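Local coordinates for putative enoyl-CoA hydratase/isomerase (PDB 3FDU), which probably acts on acyl-CoA thioesters as a hydratase or isomerase of the crotonase superfamily, its precise substrate being unknown, at residues 36-41 against 92-97; 87-92 against 227-232; 123-128 against 189-194. The protein carries 4 engineered substitutions. All coordinates share one frame; numbering follows the deposited sequence.

Interaction 1. Residues 36-41 against 92-97. With SO4 (sulfate ion), chain G.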
ATOM      1  N   TRP A  36     -25.523 -19.032   3.136  1.00 21.95           N
ATOM      2  CA  TRP A  36     -25.504 -19.975   2.018  1.00 23.18           C
ATOM      3  C   TRP A  36     -24.259 -19.735   1.171  1.00 22.08           C
ATOM      4  O   TRP A  36     -23.635 -20.685   0.707  1.00 20.55           O
ATOM      5  CB  TRP A  36     -26.741 -19.818   1.121  1.00 22.24           C
ATOM      6  CG  TRP A  36     -28.010 -20.106   1.868  1.00 26.58           C
ATOM      7  CD1 TRP A  36     -28.139 -20.871   2.988  1.00 27.22           C
ATOM      8  CD2 TRP A  36     -29.326 -19.584   1.576  1.00 29.47           C
ATOM      9  NE1 TRP A  36     -29.459 -20.873   3.406  1.00 31.09           N
ATOM     10  CE2 TRP A  36     -30.208 -20.109   2.547  1.00 30.12           C
ATOM     11  CE3 TRP A  36     -29.840 -18.763   0.572  1.00 28.47           C
ATOM     12  CZ2 TRP A  36     -31.588 -19.801   2.561  1.00 31.87           C
ATOM     13  CZ3 TRP A  36     -31.207 -18.470   0.564  1.00 29.49           C
ATOM     14  CH2 TRP A  36     -32.066 -18.993   1.565  1.00 30.44           C
ATOM     15  N   ILE A  37     -23.929 -18.462   0.917  1.00 21.15           N
ATOM     16  CA  ILE A  37     -22.692 -18.212   0.155  1.00 20.61           C
ATOM     17  C   ILE A  37     -21.451 -18.720   0.938  1.00 21.27           C
ATOM     18  O   ILE A  37     -20.527 -19.331   0.355  1.00 19.55           O
ATOM     19  CB  ILE A  37     -22.520 -16.742  -0.240  1.00 21.70           C
ATOM     20  CG1 ILE A  37     -23.731 -16.250  -1.110  1.00 20.84           C
ATOM     21  CG2 ILE A  37     -21.234 -16.599  -1.083  1.00 18.53           C
ATOM     22  CD1 ILE A  37     -23.782 -14.657  -1.229  1.00 21.95           C
ATOM     23  N   ALA A  38     -21.410 -18.430   2.240  1.00 21.58           N
ATOM     24  CA  ALA A  38     -20.297 -18.901   3.098  1.00 23.10           C
ATOM     25  C   ALA A  38     -20.160 -20.405   3.064  1.00 24.60           C
ATOM     26  O   ALA A  38     -19.049 -20.929   2.942  1.00 24.81           O
ATOM     27  CB  ALA A  38     -20.492 -18.421   4.553  1.00 23.51           C
ATOM     28  N   LYS A  39     -21.288 -21.126   3.155  1.00 25.65           N
ATOM     29  CA  LYS A  39     -21.197 -22.583   3.143  1.00 25.95           C
ATOM     30  C   LYS A  39     -20.693 -23.121   1.840  1.00 25.28           C
ATOM     31  O   LYS A  39     -19.932 -24.110   1.834  1.00 24.75           O
ATOM     32  CB  LYS A  39     -22.526 -23.276   3.470  1.00 26.79           C
ATOM     33  CG  LYS A  39     -23.272 -22.644   4.624  1.00 32.91           C
ATOM     34  CD  LYS A  39     -22.424 -22.480   5.874  1.00 39.05           C
ATOM     35  CE  LYS A  39     -23.103 -21.525   6.851  1.00 39.57           C
ATOM     36  NZ  LYS A  39     -22.488 -20.201   6.700  1.00 39.97           N
ATOM     37  N   ALA A  40     -21.151 -22.528   0.730  1.00 24.40           N
ATOM     38  CA  ALA A  40     -20.661 -22.933  -0.595  1.00 23.91           C
ATOM     39  C   ALA A  40     -19.144 -22.771  -0.776  1.00 23.45           C
ATOM     40  O   ALA A  40     -18.487 -23.606  -1.437  1.00 22.53           O
ATOM     41  CB  ALA A  40     -21.410 -22.169  -1.736  1.00 24.37           C
ATOM     42  N   LEU A  41     -18.602 -21.667  -0.272  1.00 22.92           N
ATOM     43  CA  LEU A  41     -17.142 -21.475  -0.253  1.00 22.83           C
ATOM     44  C   LEU A  41     -16.435 -22.570   0.593  1.00 22.60           C
ATOM     45  O   LEU A  41     -15.416 -23.106   0.198  1.00 22.04           O
ATOM     46  CB  LEU A  41     -16.811 -20.106   0.344  1.00 21.86           C
ATOM     47  CG  LEU A  41     -17.297 -18.963  -0.600  1.00 23.83           C
ATOM     48  CD1 LEU A  41     -17.136 -17.572   0.007  1.00 19.90           C
ATOM     49  CD2 LEU A  41     -16.551 -19.039  -1.909  1.00 21.30           C
ATOM     50  N   LEU A  92     -17.454 -13.161   5.131  1.00 18.61           N
ATOM     51  CA  LEU A  92     -16.144 -12.570   4.928  1.00 18.86           C
ATOM     52  C   LEU A  92     -15.015 -13.465   5.410  1.00 19.38           C
ATOM     53  O   LEU A  92     -13.987 -13.553   4.751  1.00 19.63           O
ATOM     54  CB  LEU A  92     -16.032 -11.174   5.553  1.00 19.57           C
ATOM     55  CG  LEU A  92     -16.847 -10.061   4.846  1.00 20.80           C
ATOM     56  CD1 LEU A  92     -17.291  -8.946   5.849  1.00 20.68           C
ATOM     57  CD2 LEU A  92     -16.058  -9.473   3.710  1.00 17.95           C
ATOM     58  N   LYS A  93     -15.171 -14.098   6.592  1.00 20.01           N
ATOM     59  CA  LYS A  93     -14.155 -15.078   7.024  1.00 19.77           C
ATOM     60  C   LYS A  93     -14.067 -16.336   6.150  1.00 19.94           C
ATOM     61  O   LYS A  93     -12.959 -16.858   5.912  1.00 18.95           O
ATOM     62  CB  LYS A  93     -14.335 -15.457   8.525  1.00 20.24           C
ATOM     63  CG  LYS A  93     -14.104 -14.252   9.470  1.00 21.58           C
ATOM     64  CD  LYS A  93     -14.322 -14.595  10.973  1.00 25.25           C
ATOM     65  CE  LYS A  93     -15.800 -14.832  11.260  1.00 23.20           C
ATOM     66  NZ  LYS A  93     -16.017 -15.075  12.744  1.00 24.63           N
ATOM     67  N   SER A  94     -15.205 -16.882   5.718  1.00 18.95           N
ATOM     68  CA  SER A  94     -15.161 -18.003   4.803  1.00 20.17           C
ATOM     69  C   SER A  94     -14.362 -17.678   3.529  1.00 19.66           C
ATOM     70  O   SER A  94     -13.656 -18.507   3.005  1.00 20.21           O
ATOM     71  CB  SER A  94     -16.549 -18.433   4.354  1.00 20.01           C
ATOM     72  OG  SER A  94     -17.200 -19.131   5.426  1.00 27.72           O
ATOM     73  N   ALA A  95     -14.594 -16.503   3.000  1.00 19.15           N
ATOM     74  CA  ALA A  95     -13.882 -16.046   1.848  1.00 19.84           C
ATOM     75  C   ALA A  95     -12.391 -15.879   2.166  1.00 19.12           C
ATOM     76  O   ALA A  95     -11.561 -16.389   1.431  1.00 18.74           O
ATOM     77  CB  ALA A  95     -14.517 -14.737   1.307  1.00 17.37           C
ATOM     78  N   ALA A  96     -12.063 -15.202   3.273  1.00 19.03           N
ATOM     79  CA  ALA A  96     -10.660 -15.030   3.647  1.00 19.20           C
ATOM     80  C   ALA A  96      -9.912 -16.365   3.770  1.00 20.03           C
ATOM     81  O   ALA A  96      -8.730 -16.443   3.401  1.00 19.40           O
ATOM     82  CB  ALA A  96     -10.516 -14.215   4.966  1.00 18.33           C
ATOM     83  N   ARG A  97     -10.585 -17.403   4.280  1.00 21.44           N
ATOM     84  CA  ARG A  97      -9.927 -18.706   4.525  1.00 22.68           C
ATOM     85  C   ARG A  97      -9.896 -19.669   3.310  1.00 23.43           C
ATOM     86  O   ARG A  97      -9.183 -20.668   3.354  1.00 23.20           O
ATOM     87  CB  ARG A  97     -10.581 -19.449   5.709  1.00 24.73           C
ATOM     88  CG  ARG A  97     -10.312 -18.846   7.072  1.00 27.14           C
ATOM     89  CD  ARG A  97     -11.269 -19.427   8.105  1.00 32.04           C
ATOM     90  NE  ARG A  97     -10.753 -19.197   9.454  1.00 35.78           N
ATOM     91  CZ  ARG A  97     -11.492 -18.891  10.514  1.00 35.99           C
ATOM     92  NH1 ARG A  97     -10.897 -18.722  11.696  1.00 36.94           N
ATOM     93  NH2 ARG A  97     -12.809 -18.739  10.403  1.00 34.69           N
TER
HETATM   94  S   SO4 G   3     -14.498 -18.524  13.227  1.00 58.98           S
HETATM   95  O1  SO4 G   3     -13.131 -18.066  13.522  1.00 61.17           O
HETATM   96  O2  SO4 G   3     -15.136 -19.023  14.436  1.00 60.32           O
HETATM   97  O3  SO4 G   3     -15.299 -17.459  12.624  1.00 58.86           O
HETATM   98  O4  SO4 G   3     -14.425 -19.565  12.198  1.00 61.71           O
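Helix segments 36-41 and 92-97 run nearly parallel, their axes 19° apart and 8.7 Å at closest approach. Ala-38 and Ser-94 are in register, their CA atoms 5.5 Å apart, and these small residues let the helices come close. The methyl CB of Ala-38 meets the hydroxyl OG of Ser-94 at 3.5 Å, a packing contact rather than a hydrogen bond. OG stands beside its own backbone N, chi1 -74°, and bonds to the carboxylate of Asp-42 on helix 31-46, just past the segment, and to the carbonyl of Val-90 in its own helix. The buried hydroxyl is thereby satisfied and makes a polar link between the helices beside the Ala-38 packing. Nearly one turn on from Ala-38, Leu-41 sends its CD1 branch against the backbone of Ala-95, 4.0 Å from CD1 to CA, and also touches its CB methyl.

On helix 92-97 Lys-93 and Arg-97 share a sulfate that probably came from the crystallisation liquor. The straightest guanidinium bond runs from Arg-97 NH1 to O1 at 3.0 Å; the two from NH2 are weak. Lys-93 also pairs with Asp-226 of helix 218-236.

The contact is a near-parallel helix pair within the crotonase-type domain, joining helix 31-46 to helix 87-97, with Ile-37 and Leu-41 also resting on strand 15-20 and Arg-97 packing against helix 218-236.

Interaction 2. Residues 87-92 against 227-232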
ATOM      1  N   PRO A  87     -24.101 -12.959  10.221  1.00 21.87           N
ATOM      2  CA  PRO A  87     -23.897 -13.554   8.865  1.00 21.18           C
ATOM      3  C   PRO A  87     -22.897 -12.886   7.937  1.00 19.88           C
ATOM      4  O   PRO A  87     -22.085 -13.593   7.370  1.00 20.84           O
ATOM      5  CB  PRO A  87     -25.318 -13.580   8.266  1.00 21.81           C
ATOM      6  CG  PRO A  87     -26.222 -13.782   9.538  1.00 21.06           C
ATOM      7  CD  PRO A  87     -25.540 -12.868  10.557  1.00 22.08           C
ATOM      8  N   PRO A  88     -22.892 -11.546   7.818  1.00 20.16           N
ATOM      9  CA  PRO A  88     -21.868 -10.987   6.894  1.00 20.43           C
ATOM     10  C   PRO A  88     -20.427 -11.299   7.329  1.00 19.87           C
ATOM     11  O   PRO A  88     -19.595 -11.483   6.483  1.00 19.64           O
ATOM     12  CB  PRO A  88     -22.063  -9.469   6.980  1.00 20.33           C
ATOM     13  CG  PRO A  88     -23.385  -9.232   7.682  1.00 20.88           C
ATOM     14  CD  PRO A  88     -23.768 -10.507   8.399  1.00 20.70           C
ATOM     15  N   PHE A  89     -20.118 -11.287   8.625  1.00 19.66           N
ATOM     16  CA  PHE A  89     -18.736 -11.648   9.056  1.00 20.58           C
ATOM     17  C   PHE A  89     -18.391 -13.109   8.802  1.00 20.62           C
ATOM     18  O   PHE A  89     -17.221 -13.455   8.523  1.00 21.96           O
ATOM     19  CB  PHE A  89     -18.539 -11.259  10.514  1.00 20.64           C
ATOM     20  CG  PHE A  89     -18.953  -9.853  10.792  1.00 21.22           C
ATOM     21  CD1 PHE A  89     -18.141  -8.815  10.434  1.00 20.96           C
ATOM     22  CD2 PHE A  89     -20.176  -9.572  11.398  1.00 22.08           C
ATOM     23  CE1 PHE A  89     -18.523  -7.489  10.687  1.00 24.41           C
ATOM     24  CE2 PHE A  89     -20.575  -8.271  11.625  1.00 23.54           C
ATOM     25  CZ  PHE A  89     -19.754  -7.214  11.238  1.00 22.23           C
ATOM     26  N   VAL A  90     -19.398 -13.975   8.882  1.00 21.34           N
ATOM     27  CA  VAL A  90     -19.222 -15.413   8.555  1.00 20.85           C
ATOM     28  C   VAL A  90     -18.806 -15.583   7.063  1.00 20.40           C
ATOM     29  O   VAL A  90     -17.852 -16.294   6.743  1.00 20.26           O
ATOM     30  CB  VAL A  90     -20.511 -16.263   8.851  1.00 21.42           C
ATOM     31  CG1 VAL A  90     -20.363 -17.764   8.306  1.00 20.85           C
ATOM     32  CG2 VAL A  90     -20.799 -16.301  10.385  1.00 21.23           C
ATOM     33  N   LEU A  91     -19.499 -14.889   6.165  1.00 19.88           N
ATOM     34  CA  LEU A  91     -19.146 -14.880   4.729  1.00 19.17           C
ATOM     35  C   LEU A  91     -17.734 -14.329   4.538  1.00 19.23           C
ATOM     36  O   LEU A  91     -16.908 -14.953   3.827  1.00 18.42           O
ATOM     37  CB  LEU A  91     -20.165 -14.062   3.911  1.00 18.88           C
ATOM     38  CG  LEU A  91     -19.788 -13.794   2.437  1.00 18.94           C
ATOM     39  CD1 LEU A  91     -19.515 -15.113   1.752  1.00 18.21           C
ATOM     40  CD2 LEU A  91     -20.950 -13.027   1.724  1.00 17.22           C
ATOM     41  N   LEU A  92     -17.454 -13.161   5.131  1.00 18.61           N
ATOM     42  CA  LEU A  92     -16.144 -12.570   4.928  1.00 18.86           C
ATOM     43  C   LEU A  92     -15.015 -13.465   5.410  1.00 19.38           C
ATOM     44  O   LEU A  92     -13.987 -13.553   4.751  1.00 19.63           O
ATOM     45  CB  LEU A  92     -16.032 -11.174   5.553  1.00 19.57           C
ATOM     46  CG  LEU A  92     -16.847 -10.061   4.846  1.00 20.80           C
ATOM     47  CD1 LEU A  92     -17.291  -8.946   5.849  1.00 20.68           C
ATOM     48  CD2 LEU A  92     -16.058  -9.473   3.710  1.00 17.95           C
ATOM     49  N   HIS A 227     -12.782  -8.096  15.583  1.00 20.91           N
ATOM     50  CA  HIS A 227     -12.764  -6.951  16.477  1.00 22.28           C
ATOM     51  C   HIS A 227     -13.563  -5.804  15.809  1.00 23.12           C
ATOM     52  O   HIS A 227     -14.263  -5.034  16.469  1.00 22.67           O
ATOM     53  CB  HIS A 227     -11.325  -6.514  16.771  1.00 22.47           C
ATOM     54  CG  HIS A 227     -11.242  -5.165  17.401  1.00 25.42           C
ATOM     55  ND1 HIS A 227     -11.908  -4.856  18.576  1.00 27.01           N
ATOM     56  CD2 HIS A 227     -10.643  -4.019  16.989  1.00 23.71           C
ATOM     57  CE1 HIS A 227     -11.689  -3.592  18.884  1.00 26.00           C
ATOM     58  NE2 HIS A 227     -10.924  -3.059  17.938  1.00 24.92           N
ATOM     59  N   GLU A 228     -13.456  -5.697  14.491  1.00 21.82           N
ATOM     60  CA  GLU A 228     -14.348  -4.776  13.759  1.00 20.97           C
ATOM     61  C   GLU A 228     -15.811  -5.125  14.026  1.00 21.04           C
ATOM     62  O   GLU A 228     -16.650  -4.221  14.229  1.00 22.14           O
ATOM     63  CB  GLU A 228     -14.109  -4.858  12.254  1.00 20.53           C
ATOM     64  CG  GLU A 228     -12.895  -4.055  11.783  1.00 21.58           C
ATOM     65  CD  GLU A 228     -12.769  -4.047  10.239  1.00 26.59           C
ATOM     66  OE1 GLU A 228     -13.561  -4.778   9.587  1.00 25.76           O
ATOM     67  OE2 GLU A 228     -11.887  -3.315   9.704  1.00 24.85           O
ATOM     68  N   ALA A 229     -16.122  -6.418  13.988  1.00 20.81           N
ATOM     69  CA  ALA A 229     -17.499  -6.880  14.132  1.00 21.44           C
ATOM     70  C   ALA A 229     -18.041  -6.422  15.483  1.00 20.73           C
ATOM     71  O   ALA A 229     -19.191  -6.049  15.606  1.00 21.02           O
ATOM     72  CB  ALA A 229     -17.576  -8.442  14.004  1.00 20.60           C
ATOM     73  N   GLU A 230     -17.205  -6.421  16.502  1.00 22.10           N
ATOM     74  CA  GLU A 230     -17.658  -5.976  17.836  1.00 21.96           C
ATOM     75  C   GLU A 230     -18.056  -4.487  17.842  1.00 21.31           C
ATOM     76  O   GLU A 230     -19.159  -4.085  18.302  1.00 19.84           O
ATOM     77  CB  GLU A 230     -16.554  -6.304  18.872  1.00 23.08           C
ATOM     78  CG  GLU A 230     -16.864  -5.804  20.280  1.00 31.06           C
ATOM     79  CD  GLU A 230     -15.902  -6.410  21.336  1.00 38.94           C
ATOM     80  OE1 GLU A 230     -16.340  -6.491  22.497  1.00 47.01           O
ATOM     81  OE2 GLU A 230     -14.749  -6.808  21.017  1.00 39.98           O
ATOM     82  N   ILE A 231     -17.186  -3.663  17.273  1.00 19.67           N
ATOM     83  CA  ILE A 231     -17.482  -2.248  17.120  1.00 20.64           C
ATOM     84  C   ILE A 231     -18.722  -1.993  16.225  1.00 19.54           C
ATOM     85  O   ILE A 231     -19.549  -1.138  16.537  1.00 18.38           O
ATOM     86  CB  ILE A 231     -16.234  -1.476  16.609  1.00 21.50           C
ATOM     87  CG1 ILE A 231     -15.161  -1.537  17.728  1.00 24.72           C
ATOM     88  CG2 ILE A 231     -16.635   0.009  16.131  1.00 19.27           C
ATOM     89  CD1 ILE A 231     -13.804  -1.064  17.293  1.00 29.64           C
ATOM     90  N   PHE A 232     -18.835  -2.753  15.147  1.00 18.30           N
ATOM     91  CA  PHE A 232     -19.945  -2.652  14.201  1.00 20.09           C
ATOM     92  C   PHE A 232     -21.300  -2.902  14.936  1.00 20.61           C
ATOM     93  O   PHE A 232     -22.278  -2.170  14.740  1.00 19.79           O
ATOM     94  CB  PHE A 232     -19.742  -3.690  13.072  1.00 20.38           C
ATOM     95  CG  PHE A 232     -20.750  -3.581  11.933  1.00 22.24           C
ATOM     96  CD1 PHE A 232     -20.440  -2.870  10.769  1.00 25.32           C
ATOM     97  CD2 PHE A 232     -21.968  -4.228  12.002  1.00 22.46           C
ATOM     98  CE1 PHE A 232     -21.394  -2.767   9.681  1.00 24.83           C
ATOM     99  CE2 PHE A 232     -22.918  -4.126  10.934  1.00 27.19           C
ATOM    100  CZ  PHE A 232     -22.618  -3.411   9.776  1.00 24.23           C
TER
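Phe-89 lays one ring face over the methyl of Ala-229, whose CB sits 3.5 Å from the ring centroid and only 6° off the ring normal. This is a CH-pi contact centred on the ring: CB is at similar distances from all six ring carbons, 3.6 Å from CE1 and 3.9 Å from CD2. The backbone of Ala-229 adds to it, since its CA reaches the far end of the ring at CZ. Phe-89 holds CG beside its backbone N and anti to the carbonyl carbon, which sends the ring across to helix 227-232.

The same ring uses its edge for a second aromatic residue. Its CZ comes within 3.8 Å of Phe-232 CD2, and the two rings form a T-shaped pair, the edge of Phe-89 toward the face of Phe-232, with centroids 5.5 Å apart and planes at 80°. Phe-232 lies three residues beyond Ala-229, almost one helical turn, and swings CG anti to its backbone N, chi1 -173°, to present its ring there.

Glu-144 from a loop also touches Phe-89, while Ile-231 packs on Leu-213 of a second subunit, placing helix 218-236 close to a subunit interface. A glycerol, probably from the crystallisation liquor, lies near Phe-232. With no hydrogen bond between the segments, this is an apolar helix-helix contact: helix 87-97 and helix 218-236 are joined here by dispersion, by the weak electrostatics of the Ala-229 methyl directed at an aromatic pi cloud, and by the edge-to-face packing of the two phenylalanines.

Interaction 3. Residues 123-128 against 189-194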
ATOM      1  N   LEU A 123      -8.095 -11.978  -7.188  1.00 18.24           N
ATOM      2  CA  LEU A 123      -8.165 -11.215  -8.456  1.00 18.57           C
ATOM      3  C   LEU A 123      -9.601 -10.720  -8.635  1.00 17.25           C
ATOM      4  O   LEU A 123     -10.560 -11.412  -8.275  1.00 16.79           O
ATOM      5  CB  LEU A 123      -7.842 -12.103  -9.647  1.00 18.49           C
ATOM      6  CG  LEU A 123      -6.568 -12.949  -9.453  1.00 21.17           C
ATOM      7  CD1 LEU A 123      -6.514 -13.986 -10.538  1.00 24.16           C
ATOM      8  CD2 LEU A 123      -5.434 -12.003  -9.478  1.00 20.66           C
ATOM      9  N   VAL A 124      -9.709  -9.499  -9.132  1.00 17.17           N
ATOM     10  CA  VAL A 124     -10.980  -8.877  -9.355  1.00 16.11           C
ATOM     11  C   VAL A 124     -11.018  -8.222 -10.723  1.00 17.72           C
ATOM     12  O   VAL A 124     -10.099  -7.445 -11.071  1.00 17.29           O
ATOM     13  CB  VAL A 124     -11.242  -7.784  -8.313  1.00 16.28           C
ATOM     14  CG1 VAL A 124     -12.603  -7.143  -8.584  1.00 11.72           C
ATOM     15  CG2 VAL A 124     -11.233  -8.369  -6.885  1.00 17.35           C
ATOM     16  N   PHE A 125     -12.046  -8.566 -11.513  1.00 17.78           N
ATOM     17  CA  PHE A 125     -12.240  -7.928 -12.809  1.00 18.29           C
ATOM     18  C   PHE A 125     -13.556  -7.141 -12.796  1.00 18.45           C
ATOM     19  O   PHE A 125     -14.541  -7.571 -12.205  1.00 19.97           O
ATOM     20  CB  PHE A 125     -12.230  -8.963 -13.956  1.00 19.21           C
ATOM     21  CG  PHE A 125     -10.982  -9.811 -13.976  1.00 19.75           C
ATOM     22  CD1 PHE A 125      -9.746  -9.253 -14.382  1.00 22.47           C
ATOM     23  CD2 PHE A 125     -11.017 -11.139 -13.538  1.00 19.25           C
ATOM     24  CE1 PHE A 125      -8.560 -10.052 -14.387  1.00 18.90           C
ATOM     25  CE2 PHE A 125      -9.857 -11.918 -13.580  1.00 22.06           C
ATOM     26  CZ  PHE A 125      -8.631 -11.346 -13.989  1.00 18.29           C
ATOM     27  N   ALA A 126     -13.559  -5.975 -13.412  1.00 18.95           N
ATOM     28  CA  ALA A 126     -14.805  -5.190 -13.489  1.00 19.55           C
ATOM     29  C   ALA A 126     -14.947  -4.643 -14.899  1.00 19.93           C
ATOM     30  O   ALA A 126     -13.958  -4.545 -15.647  1.00 19.49           O
ATOM     31  CB  ALA A 126     -14.745  -4.029 -12.493  1.00 18.89           C
ATOM     32  N   ASP A 127     -16.164  -4.253 -15.266  1.00 20.74           N
ATOM     33  CA  ASP A 127     -16.317  -3.476 -16.485  1.00 21.35           C
ATOM     34  C   ASP A 127     -16.687  -2.039 -16.073  1.00 21.36           C
ATOM     35  O   ASP A 127     -16.768  -1.743 -14.865  1.00 18.43           O
ATOM     36  CB  ASP A 127     -17.325  -4.143 -17.465  1.00 21.38           C
ATOM     37  CG  ASP A 127     -18.791  -4.064 -16.993  1.00 24.27           C
ATOM     38  OD1 ASP A 127     -19.126  -3.262 -16.064  1.00 25.80           O
ATOM     39  OD2 ASP A 127     -19.637  -4.799 -17.591  1.00 25.17           O
ATOM     40  N   ASN A 128     -16.827  -1.149 -17.068  1.00 19.44           N
ATOM     41  CA  ASN A 128     -16.979   0.270 -16.796  1.00 20.56           C
ATOM     42  C   ASN A 128     -18.344   0.610 -16.221  1.00 19.50           C
ATOM     43  O   ASN A 128     -18.610   1.773 -15.848  1.00 20.71           O
ATOM     44  CB  ASN A 128     -16.738   1.097 -18.064  1.00 19.80           C
ATOM     45  CG  ASN A 128     -16.123   2.476 -17.759  1.00 23.64           C
ATOM     46  OD1 ASN A 128     -15.364   2.645 -16.798  1.00 22.47           O
ATOM     47  ND2 ASN A 128     -16.368   3.434 -18.653  1.00 19.55           N
ATOM     48  N   TYR A 189     -17.250 -11.171 -17.119  1.00 20.33           N
ATOM     49  CA  TYR A 189     -17.517 -12.569 -16.849  1.00 21.13           C
ATOM     50  C   TYR A 189     -16.708 -13.531 -17.735  1.00 21.05           C
ATOM     51  O   TYR A 189     -16.260 -14.545 -17.247  1.00 21.99           O
ATOM     52  CB  TYR A 189     -19.009 -12.916 -16.941  1.00 20.53           C
ATOM     53  CG  TYR A 189     -19.889 -12.071 -16.007  1.00 21.62           C
ATOM     54  CD1 TYR A 189     -19.316 -11.295 -14.981  1.00 19.23           C
ATOM     55  CD2 TYR A 189     -21.284 -12.108 -16.114  1.00 21.33           C
ATOM     56  CE1 TYR A 189     -20.106 -10.541 -14.065  1.00 20.27           C
ATOM     57  CE2 TYR A 189     -22.110 -11.347 -15.224  1.00 24.79           C
ATOM     58  CZ  TYR A 189     -21.509 -10.550 -14.212  1.00 25.34           C
ATOM     59  OH  TYR A 189     -22.310  -9.819 -13.341  1.00 22.56           O
ATOM     60  N   ALA A 190     -16.554 -13.239 -19.026  1.00 22.09           N
ATOM     61  CA  ALA A 190     -15.672 -14.071 -19.877  1.00 21.79           C
ATOM     62  C   ALA A 190     -14.235 -13.982 -19.379  1.00 21.85           C
ATOM     63  O   ALA A 190     -13.537 -14.985 -19.339  1.00 22.85           O
ATOM     64  CB  ALA A 190     -15.743 -13.632 -21.403  1.00 21.78           C
ATOM     65  N   THR A 191     -13.774 -12.790 -18.997  1.00 21.09           N
ATOM     66  CA  THR A 191     -12.394 -12.676 -18.526  1.00 20.51           C
ATOM     67  C   THR A 191     -12.186 -13.503 -17.253  1.00 20.22           C
ATOM     68  O   THR A 191     -11.147 -14.186 -17.073  1.00 20.36           O
ATOM     69  CB  THR A 191     -11.988 -11.212 -18.226  1.00 21.05           C
ATOM     70  OG1 THR A 191     -11.971 -10.440 -19.433  1.00 20.75           O
ATOM     71  CG2 THR A 191     -10.581 -11.168 -17.610  1.00 20.23           C
ATOM     72  N   ALA A 192     -13.151 -13.434 -16.341  1.00 19.13           N
ATOM     73  CA  ALA A 192     -13.014 -14.154 -15.083  1.00 18.14           C
ATOM     74  C   ALA A 192     -12.940 -15.678 -15.367  1.00 20.24           C
ATOM     75  O   ALA A 192     -12.196 -16.419 -14.715  1.00 19.81           O
ATOM     76  CB  ALA A 192     -14.160 -13.871 -14.197  1.00 18.16           C
ATOM     77  N   GLN A 193     -13.746 -16.128 -16.317  1.00 20.02           N
ATOM     78  CA  GLN A 193     -13.786 -17.536 -16.686  1.00 20.43           C
ATOM     79  C   GLN A 193     -12.482 -17.956 -17.382  1.00 19.62           C
ATOM     80  O   GLN A 193     -11.981 -19.013 -17.061  1.00 20.19           O
ATOM     81  CB  GLN A 193     -15.038 -17.828 -17.575  1.00 19.68           C
ATOM     82  CG  GLN A 193     -14.984 -19.184 -18.303  1.00 23.10           C
ATOM     83  CD  GLN A 193     -15.068 -20.395 -17.345  1.00 25.54           C
ATOM     84  OE1 GLN A 193     -15.597 -20.308 -16.231  1.00 26.62           O
ATOM     85  NE2 GLN A 193     -14.567 -21.534 -17.802  1.00 27.32           N
ATOM     86  N   ALA A 194     -11.926 -17.134 -18.287  1.00 21.63           N
ATOM     87  CA  ALA A 194     -10.650 -17.515 -18.967  1.00 21.79           C
ATOM     88  C   ALA A 194      -9.476 -17.565 -18.000  1.00 21.69           C
ATOM     89  O   ALA A 194      -8.554 -18.401 -18.125  1.00 20.21           O
ATOM     90  CB  ALA A 194     -10.317 -16.565 -20.143  1.00 21.74           C
TER
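Strand 123-126, within segment 123-128, packs against helix segment 189-194 with Phe-125 and Ala-192 nearest, their CA atoms 6.7 Å apart; no hydrogen bond links the two. Phe-125 supplies the contact from the strand. Its CB points toward the helix; chi1 of -55° sets CG beside the backbone N and directs the ring to the helix, and chi2 of -72° turns one face to Thr-191. The methyl CG2 of that threonine stands over the ring centre, 3.8 Å from the centroid and 7° off the normal, in a CH-pi contact. The threonine's branches divide the work: CG2, anti to the backbone N, meets the ring, whereas OG1 is hydrogen-bonded to the carbonyl of Asp-187, just before its helix. Ala-192 comes up obliquely on the ring, its CA 3.9 Å from CD2, and its methyl touches the same carbon.

Phe-125 also packs on Thr-195, a turn further along helix 188-200, and on Ile-103 of strand 102-106, where Ala-192 meets Ala-105. The helix therefore lies against two adjacent parallel strands of the six-stranded sheet, helix-on-sheet layering consistent with the alpha/beta crotonase fold, with strand 183-184 on the other side of 123-126.

Interactions 1 and 2 share helix 87-97: helix 31-46 packs on it in interaction 1, helix 218-236 in interaction 2. Their centres are 13 Å apart, Leu-92 belongs to both, and Ala-38 touches Val-90 and Leu-91 directly. Interaction 3 stands apart, its centre 20 Å from that of interaction 1 and 27 Å from that of interaction 2, across the chain's centre from the latter. Along the chain, the segments of the first two alternate, whereas interaction 3 follows interaction 1 and is nested inside the loop closed by interaction 2. The fold thus combines helix-on-helix packing with helix-on-sheet packing, and interaction 2 ties a late helix to the earlier part of the crotonase-type domain.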